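Local coordinates for protein isocitrate dehydrogenase [NAD] subunit 1, mitochondrial (Saccharomyces cerevisiae, PDB 3BLX) that forms, together with subunit 2, the octameric allosteric mitochondrial enzyme that oxidises isocitrate with NAD+ to 2-oxoglutarate and carbon dioxide in the citric acid cycle, at residues V20-G25 and E31-V36; I75-L80 and T289-S294; E140-S143 and V147-S150. All blocks are in the same frame, centred on the assembly; numbering follows the deposited sequence.

Contact 1: residues V20-G25 and E31-V36; sequences VTLIPG and EITDSV
Thr33 supplies the helical side of this contact, set against Leu22 and Pro24 of residues 20-25. Its two branches have separate tasks. The methyl CG2 touches two apolar groups on adjacent sides, lying 4.1 Å from Leu22 CD2 and 4.0 Å from Pro24 CB. The hydroxyl is turned to the proline backbone, with Thr33 OG1 3.6 Å from Pro24 CA; this is a van der Waals approach to a carbon and not a polar bond. Leu22 and Thr33 extend toward each other and meet tip to tip, methyl against methyl, whereas the proline ring offers its CB carbon to both Thr33 branches.

The backbone path and the rotamer of Leu22 together bring the groups into touch. Leu22 and Pro24 are two residues apart in sequence, and the closest alpha carbons, Pro24 CA and Thr33 CA, are 5.7 Å apart, so a short threonine is long enough to bridge the gap. Leu22 holds CG opposite its amide nitrogen (chi1 -173°), which carries CD2 out toward the helix. On the other side, the helical turn that presents Thr33 is closed by Ser35 N bonding to Glu31 O at 3.1 Å. All three touching residues are buried, and only 131 Å² is lost between the segments, which describes a small, apolar point of packing.

Strand 17-25, helix 27-42 and strand 47-51 form a beta-alpha-beta unit with parallel strands, and this contact lays the helix against the first of them, near the short link from strand 17-25 into helix 27-42. Leu22 also packs on Trp49 of strand 47-51 and on Leu77 of strand 75-80. Farther round the helix, Ile32 and Val36 rest on Met291, and Ser35 touches Ile292, both in helix 289-302.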
loop_
_atom_site.group_PDB
_atom_site.type_symbol
_atom_site.label_atom_id
_atom_site.label_comp_id
_atom_site.label_asym_id
_atom_site.label_seq_id
_atom_site.Cartn_x
_atom_site.Cartn_y
_atom_site.Cartn_z
ATOM N N VAL E 20 -24.805 -9.183 -11.208
ATOM C CA VAL E 20 -24.797 -7.729 -11.094
ATOM C C VAL E 20 -25.705 -7.173 -9.992
ATOM O O VAL E 20 -26.792 -7.662 -9.738
ATOM C CB VAL E 20 -25.016 -7.009 -12.444
ATOM C CG1 VAL E 20 -24.925 -8.007 -13.594
ATOM C CG2 VAL E 20 -26.301 -6.236 -12.433
ATOM N N THR E 21 -25.207 -6.155 -9.311
ATOM C CA THR E 21 -25.971 -5.471 -8.280
ATOM C C THR E 21 -27.189 -4.766 -8.881
ATOM O O THR E 21 -27.095 -4.093 -9.932
ATOM C CB THR E 21 -25.082 -4.474 -7.511
ATOM O OG1 THR E 21 -24.017 -5.188 -6.897
ATOM C CG2 THR E 21 -25.852 -3.752 -6.404
ATOM N N LEU E 22 -28.338 -4.950 -8.237
ATOM C CA LEU E 22 -29.555 -4.275 -8.661
ATOM C C LEU E 22 -30.089 -3.481 -7.485
ATOM O O LEU E 22 -30.385 -4.041 -6.427
ATOM C CB LEU E 22 -30.609 -5.280 -9.130
ATOM C CG LEU E 22 -31.841 -4.629 -9.745
ATOM C CD1 LEU E 22 -31.424 -3.709 -10.836
ATOM C CD2 LEU E 22 -32.704 -5.675 -10.303
ATOM N N ILE E 23 -30.189 -2.170 -7.657
ATOM C CA ILE E 23 -30.707 -1.299 -6.607
ATOM C C ILE E 23 -31.915 -0.591 -7.184
ATOM O O ILE E 23 -31.764 0.405 -7.899
ATOM C CB ILE E 23 -29.669 -0.237 -6.216
ATOM C CG1 ILE E 23 -28.393 -0.875 -5.684
ATOM C CG2 ILE E 23 -30.220 0.701 -5.179
ATOM C CD1 ILE E 23 -27.188 0.057 -5.696
ATOM N N PRO E 24 -33.127 -1.094 -6.888
ATOM C CA PRO E 24 -34.326 -0.667 -7.617
ATOM C C PRO E 24 -34.775 0.744 -7.247
ATOM O O PRO E 24 -35.214 1.488 -8.099
ATOM C CB PRO E 24 -35.373 -1.702 -7.202
ATOM C CG PRO E 24 -34.599 -2.806 -6.539
ATOM C CD PRO E 24 -33.456 -2.125 -5.895
ATOM N N GLY E 25 -34.644 1.125 -5.993
ATOM C CA GLY E 25 -35.056 2.458 -5.607
ATOM C C GLY E 25 -36.436 2.493 -4.990
ATOM O O GLY E 25 -36.841 1.563 -4.305
ATOM N N GLU E 31 -40.870 -0.096 -10.519
ATOM C CA GLU E 31 -41.646 -0.350 -11.737
ATOM C C GLU E 31 -40.703 -0.425 -12.931
ATOM O O GLU E 31 -40.741 -1.386 -13.681
ATOM C CB GLU E 31 -42.706 0.733 -11.994
ATOM C CG GLU E 31 -43.858 0.831 -10.989
ATOM C CD GLU E 31 -44.747 2.066 -11.217
ATOM O OE1 GLU E 31 -45.378 2.534 -10.241
ATOM O OE2 GLU E 31 -44.808 2.573 -12.365
ATOM N N ILE E 32 -39.852 0.584 -13.118
ATOM C CA ILE E 32 -38.986 0.583 -14.299
ATOM C C ILE E 32 -37.877 -0.475 -14.201
ATOM O O ILE E 32 -37.429 -1.030 -15.191
ATOM C CB ILE E 32 -38.393 1.962 -14.591
ATOM C CG1 ILE E 32 -37.398 2.350 -13.503
ATOM C CG2 ILE E 32 -39.478 3.001 -14.727
ATOM C CD1 ILE E 32 -36.924 3.769 -13.606
ATOM N N THR E 33 -37.435 -0.750 -12.991
ATOM C CA THR E 33 -36.478 -1.810 -12.768
ATOM C C THR E 33 -37.072 -3.171 -13.143
ATOM O O THR E 33 -36.388 -4.027 -13.737
ATOM C CB THR E 33 -36.076 -1.846 -11.306
ATOM O OG1 THR E 33 -34.838 -1.157 -11.165
ATOM C CG2 THR E 33 -35.932 -3.280 -10.820
ATOM N N ASP E 34 -38.345 -3.371 -12.800
ATOM C CA ASP E 34 -39.027 -4.626 -13.112
ATOM C C ASP E 34 -39.247 -4.817 -14.615
ATOM O O ASP E 34 -39.165 -5.929 -15.134
ATOM C CB ASP E 34 -40.331 -4.756 -12.336
ATOM C CG ASP E 34 -40.100 -5.012 -10.841
ATOM O OD1 ASP E 34 -38.947 -5.315 -10.446
ATOM O OD2 ASP E 34 -41.068 -4.908 -10.055
ATOM N N SER E 35 -39.495 -3.722 -15.313
ATOM C CA SER E 35 -39.482 -3.734 -16.764
ATOM C C SER E 35 -38.200 -4.382 -17.317
ATOM O O SER E 35 -38.266 -5.280 -18.151
ATOM C CB SER E 35 -39.678 -2.313 -17.284
ATOM O OG SER E 35 -39.418 -2.230 -18.666
ATOM N N VAL E 36 -37.039 -3.943 -16.830
ATOM C CA VAL E 36 -35.768 -4.502 -17.265
ATOM C C VAL E 36 -35.647 -5.975 -16.864
ATOM O O VAL E 36 -35.334 -6.803 -17.683
ATOM C CB VAL E 36 -34.571 -3.705 -16.711
ATOM C CG1 VAL E 36 -33.298 -4.523 -16.835
ATOM C CG2 VAL E 36 -34.414 -2.401 -17.458
#

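Contact 2: residues I75-L80 and T289-S294; sequences IGLKGL and TAMILS
Met291 meets the flat peptide group joining Lys78 to Gly79. Its methyl CE lies off the plane of that peptide, 3.3 Å from Lys78 O and equally 3.3 Å from Gly79 CA, with the sulfur behind it at 3.7 Å between Met291 SD and Lys78 O. A second flat group, the carbonyl of Ala290, lies inside the helix. Ser294 N and Ser294 OG approach Ala290 O from opposite faces of the carbonyl plane, the hydroxyl at 2.9 Å and tilted 34° from it. That hydroxyl also pairs with Gly259 N, so the serine is tied both to its own helix and to a neighbouring strand.

Beyond the peptide, Met291 touches two leucines. Leu77 CD2 is 3.8 Å from Met291 SD, the two side chains crossing obliquely, and Leu80 CD2 stands 4.3 Å from Met291 CE, although Leu80 is poorly ordered. The methionine leaves the helix with CG opposite its backbone nitrogen (chi1 -168°) and then bends at both following torsions, which curls the methyl onto the strand instead of extending it past. Strand 75-80 and the start of helix 289-302 run antiparallel, their segment axes 9.6 Å apart at closest, and the bent methionine side chain spans from helix to strand. Lys78 points away from the helix; its amino group is bound by a salt bridge to Asp86, and its side chain is about 10 Å from those of Arg98 and Arg129, probable substrate-binding residues.

Chemically the contact divides by face: dispersion forces between a thioether, leucine methyls and a peptide join helix to strand, while the charged end of Lys78 is directed to the other side of the sheet.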
loop_
_atom_site.group_PDB
_atom_site.type_symbol
_atom_site.label_atom_id
_atom_site.label_comp_id
_atom_site.label_asym_id
_atom_site.label_seq_id
_atom_site.Cartn_x
_atom_site.Cartn_y
_atom_site.Cartn_z
ATOM N N ILE E 75 -20.231 -4.216 -11.067
ATOM C CA ILE E 75 -21.200 -3.666 -12.007
ATOM C C ILE E 75 -22.565 -3.547 -11.342
ATOM O O ILE E 75 -23.006 -4.440 -10.609
ATOM C CB ILE E 75 -21.317 -4.558 -13.261
ATOM C CG1 ILE E 75 -19.952 -4.699 -13.894
ATOM C CG2 ILE E 75 -22.191 -3.892 -14.292
ATOM C CD1 ILE E 75 -19.351 -3.349 -14.321
ATOM N N GLY E 76 -23.257 -2.452 -11.607
ATOM C CA GLY E 76 -24.563 -2.256 -10.998
ATOM C C GLY E 76 -25.594 -1.584 -11.876
ATOM O O GLY E 76 -25.267 -0.821 -12.778
ATOM N N LEU E 77 -26.856 -1.885 -11.603
ATOM C CA LEU E 77 -27.972 -1.236 -12.279
ATOM C C LEU E 77 -28.795 -0.611 -11.178
ATOM O O LEU E 77 -29.177 -1.273 -10.219
ATOM C CB LEU E 77 -28.816 -2.242 -13.073
ATOM C CG LEU E 77 -29.420 -1.771 -14.400
ATOM C CD1 LEU E 77 -30.777 -2.365 -14.597
ATOM C CD2 LEU E 77 -29.558 -0.306 -14.438
ATOM N N LYS E 78 -29.067 0.666 -11.323
ATOM C CA LYS E 78 -29.661 1.417 -10.252
ATOM C C LYS E 78 -30.896 2.178 -10.730
ATOM O O LYS E 78 -30.854 2.832 -11.757
ATOM C CB LYS E 78 -28.598 2.350 -9.669
ATOM C CG LYS E 78 -29.098 3.519 -8.884
ATOM C CD LYS E 78 -27.980 4.077 -8.035
ATOM C CE LYS E 78 -28.067 5.611 -7.893
ATOM N NZ LYS E 78 -29.455 6.102 -7.629
ATOM N N GLY E 79 -31.993 2.073 -9.975
ATOM C CA GLY E 79 -33.209 2.835 -10.243
ATOM C C GLY E 79 -33.206 4.230 -9.623
ATOM O O GLY E 79 -32.147 4.822 -9.402
ATOM N N LEU E 80 -34.383 4.770 -9.335
ATOM C CA LEU E 80 -34.452 6.125 -8.799
ATOM C C LEU E 80 -35.116 6.197 -7.441
ATOM O O LEU E 80 -35.969 5.382 -7.131
ATOM C CB LEU E 80 -35.248 7.036 -9.726
ATOM C CG LEU E 80 -34.680 7.396 -11.082
ATOM C CD1 LEU E 80 -33.154 7.376 -11.015
ATOM C CD2 LEU E 80 -35.234 6.434 -12.119
ATOM N N THR E 289 -38.123 3.516 -20.591
ATOM C CA THR E 289 -37.113 3.650 -21.644
ATOM C C THR E 289 -35.680 3.971 -21.153
ATOM O O THR E 289 -34.719 3.337 -21.579
ATOM C CB THR E 289 -37.561 4.699 -22.710
ATOM O OG1 THR E 289 -38.790 4.278 -23.288
ATOM C CG2 THR E 289 -36.555 4.842 -23.800
ATOM N N ALA E 290 -35.554 4.954 -20.264
ATOM C CA ALA E 290 -34.263 5.399 -19.766
ATOM C C ALA E 290 -33.581 4.274 -19.033
ATOM O O ALA E 290 -32.418 4.016 -19.250
ATOM C CB ALA E 290 -34.409 6.630 -18.862
ATOM N N MET E 291 -34.313 3.602 -18.163
ATOM C CA MET E 291 -33.795 2.423 -17.472
ATOM C C MET E 291 -33.397 1.296 -18.450
ATOM O O MET E 291 -32.334 0.724 -18.327
ATOM C CB MET E 291 -34.804 1.908 -16.446
ATOM C CG MET E 291 -34.245 0.902 -15.532
ATOM S SD MET E 291 -32.852 1.565 -14.632
ATOM C CE MET E 291 -33.665 2.700 -13.528
ATOM N N ILE E 292 -34.237 1.006 -19.433
ATOM C CA ILE E 292 -33.932 -0.034 -20.382
ATOM C C ILE E 292 -32.682 0.291 -21.214
ATOM O O ILE E 292 -31.802 -0.557 -21.391
ATOM C CB ILE E 292 -35.128 -0.295 -21.323
ATOM C CG1 ILE E 292 -36.393 -0.614 -20.508
ATOM C CG2 ILE E 292 -34.807 -1.445 -22.288
ATOM C CD1 ILE E 292 -37.680 -0.747 -21.338
ATOM N N LEU E 293 -32.622 1.509 -21.742
ATOM C CA LEU E 293 -31.478 1.939 -22.522
ATOM C C LEU E 293 -30.188 1.963 -21.687
ATOM O O LEU E 293 -29.107 1.638 -22.174
ATOM C CB LEU E 293 -31.745 3.311 -23.141
ATOM C CG LEU E 293 -32.829 3.274 -24.214
ATOM C CD1 LEU E 293 -32.989 4.622 -24.886
ATOM C CD2 LEU E 293 -32.495 2.206 -25.232
ATOM N N SER E 294 -30.303 2.358 -20.430
ATOM C CA SER E 294 -29.162 2.324 -19.544
ATOM C C SER E 294 -28.765 0.873 -19.380
ATOM O O SER E 294 -27.592 0.551 -19.328
ATOM C CB SER E 294 -29.523 2.929 -18.184
ATOM O OG SER E 294 -29.727 4.321 -18.310
#

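Contact 3: residues E140-S143 and V147-S150; sequences EHES and VVES
A beta hairpin far from the chain centre brings Glu140 and His141 against Ser150 and Glu149. Its strand directions make 160°, close to antiparallel. His141 and Glu149 are the hydrogen-bonded pair that fixes the register: His141 N reaches Glu149 O at 3.0 Å, and Glu149 N reaches His141 O at 2.9 Å. Their alpha carbons are 5.4 Å apart, whereas those of Glu140 and Ser150, a non-hydrogen-bonded pair, are at 4.6 Å.

The same two residues meet again through their side chains, which run side by side off one face. His141 CG sits between its backbone nitrogen and carbonyl carbon (chi1 71°), which lays the ring alongside Glu149. As modelled, His141 NE2 donates to Glu149 OE1 at 2.9 Å, but OE1 is less surely placed, being too close to Glu149 OE1 of another copy of subunit 1. OE1 lies at the ring edge, in its plane, while the carboxylate is turned 69° from the ring. His141 ND1 shares a 2.7 Å hydrogen bond with Ser143 OG, also at the edge in the ring plane. This bond would limit rotation of the imidazole, and NE2 would add to the restraint if the modelled position holds. On the other face Ser150 OG makes a weak bond to Glu140 OE1, and Glu142 OE2 turns to Gly146 N in the connecting turn.

His141 also packs on Glu149 of that other subunit 1 copy. The surer chemistry is that of the backbone: two hydrogen bonds close the hairpin, and residues 147-150 pair antiparallel with a strand of a subunit 2 chain, so the sheet continues across the interface, consistent with the clasp that joins subunits in this enzyme family.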
loop_
_atom_site.group_PDB
_atom_site.type_symbol
_atom_site.label_atom_id
_atom_site.label_comp_id
_atom_site.label_asym_id
_atom_site.label_seq_id
_atom_site.Cartn_x
_atom_site.Cartn_y
_atom_site.Cartn_z
ATOM N N GLU E 140 -19.291 24.021 3.793
ATOM C CA GLU E 140 -20.103 25.218 3.940
ATOM C C GLU E 140 -20.249 25.511 5.398
ATOM O O GLU E 140 -20.368 24.580 6.204
ATOM C CB GLU E 140 -21.470 25.044 3.306
ATOM C CG GLU E 140 -21.501 25.252 1.793
ATOM C CD GLU E 140 -22.926 25.206 1.232
ATOM O OE1 GLU E 140 -23.199 25.857 0.189
ATOM O OE2 GLU E 140 -23.776 24.513 1.841
ATOM N N HIS E 141 -20.209 26.794 5.750
ATOM C CA HIS E 141 -20.348 27.147 7.152
ATOM C C HIS E 141 -21.029 28.483 7.323
ATOM O O HIS E 141 -20.926 29.361 6.459
ATOM C CB HIS E 141 -18.996 27.063 7.898
ATOM C CG HIS E 141 -18.020 28.133 7.527
ATOM N ND1 HIS E 141 -17.588 29.082 8.430
ATOM C CD2 HIS E 141 -17.398 28.413 6.355
ATOM C CE1 HIS E 141 -16.751 29.906 7.826
ATOM N NE2 HIS E 141 -16.622 29.526 6.566
ATOM N N GLU E 142 -21.765 28.597 8.429
ATOM C CA GLU E 142 -22.306 29.865 8.888
ATOM C C GLU E 142 -21.584 30.226 10.181
ATOM O O GLU E 142 -21.904 29.699 11.251
ATOM C CB GLU E 142 -23.813 29.756 9.133
ATOM C CG GLU E 142 -24.528 31.125 9.205
ATOM C CD GLU E 142 -26.059 31.013 9.150
ATOM O OE1 GLU E 142 -26.561 29.881 8.985
ATOM O OE2 GLU E 142 -26.754 32.056 9.273
ATOM N N SER E 143 -20.595 31.105 10.080
ATOM C CA SER E 143 -19.762 31.395 11.238
ATOM C C SER E 143 -20.163 32.679 11.952
ATOM O O SER E 143 -20.034 32.764 13.179
ATOM C CB SER E 143 -18.271 31.369 10.867
ATOM O OG SER E 143 -17.747 30.044 10.983
ATOM N N VAL E 147 -24.603 34.807 7.461
ATOM C CA VAL E 147 -23.563 34.760 6.441
ATOM C C VAL E 147 -23.107 33.331 6.173
ATOM O O VAL E 147 -22.522 32.678 7.046
ATOM C CB VAL E 147 -22.348 35.592 6.814
ATOM C CG1 VAL E 147 -21.268 35.418 5.754
ATOM C CG2 VAL E 147 -22.734 37.053 6.942
ATOM N N VAL E 148 -23.386 32.838 4.965
ATOM C CA VAL E 148 -22.964 31.485 4.594
ATOM C C VAL E 148 -21.804 31.496 3.618
ATOM O O VAL E 148 -21.817 32.234 2.626
ATOM C CB VAL E 148 -24.107 30.677 3.994
ATOM C CG1 VAL E 148 -23.578 29.402 3.392
ATOM C CG2 VAL E 148 -25.136 30.381 5.068
ATOM N N GLU E 149 -20.786 30.696 3.930
ATOM C CA GLU E 149 -19.559 30.683 3.141
ATOM C C GLU E 149 -19.289 29.296 2.562
ATOM O O GLU E 149 -19.371 28.299 3.264
ATOM C CB GLU E 149 -18.359 31.154 3.971
ATOM C CG GLU E 149 -17.195 31.646 3.114
ATOM C CD GLU E 149 -16.032 32.138 3.951
ATOM O OE1 GLU E 149 -15.430 31.268 4.610
ATOM O OE2 GLU E 149 -15.725 33.368 3.950
ATOM N N SER E 150 -18.978 29.246 1.272
ATOM C CA SER E 150 -18.674 27.995 0.604
ATOM C C SER E 150 -17.201 27.937 0.240
ATOM O O SER E 150 -16.649 28.905 -0.281
ATOM C CB SER E 150 -19.477 27.858 -0.686
ATOM O OG SER E 150 -20.871 27.861 -0.437
#

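Overall arrangement
Contacts 1 and 2 share one sheet-and-helix region of the fold, and contact 3 stands apart. The centres of contacts 1 and 2 are 7 Å apart, because strands 17-25 and 75-80 are parallel neighbours in the large mixed sheet, where Ile23 O lies 2.7 Å from Gly79 N in a probable hydrogen bond. Contact 3 has its centre 39 Å from that of contact 1 and 37 Å from that of contact 2, in a hairpin sheet that is two-stranded within this chain and continued by subunit 2. Contact 1 closes first along the chain, and contact 3 is nested within the long loop closed by contact 2. The chain thus combines a buried sheet-and-helix core with a projecting hairpin engaged in assembly.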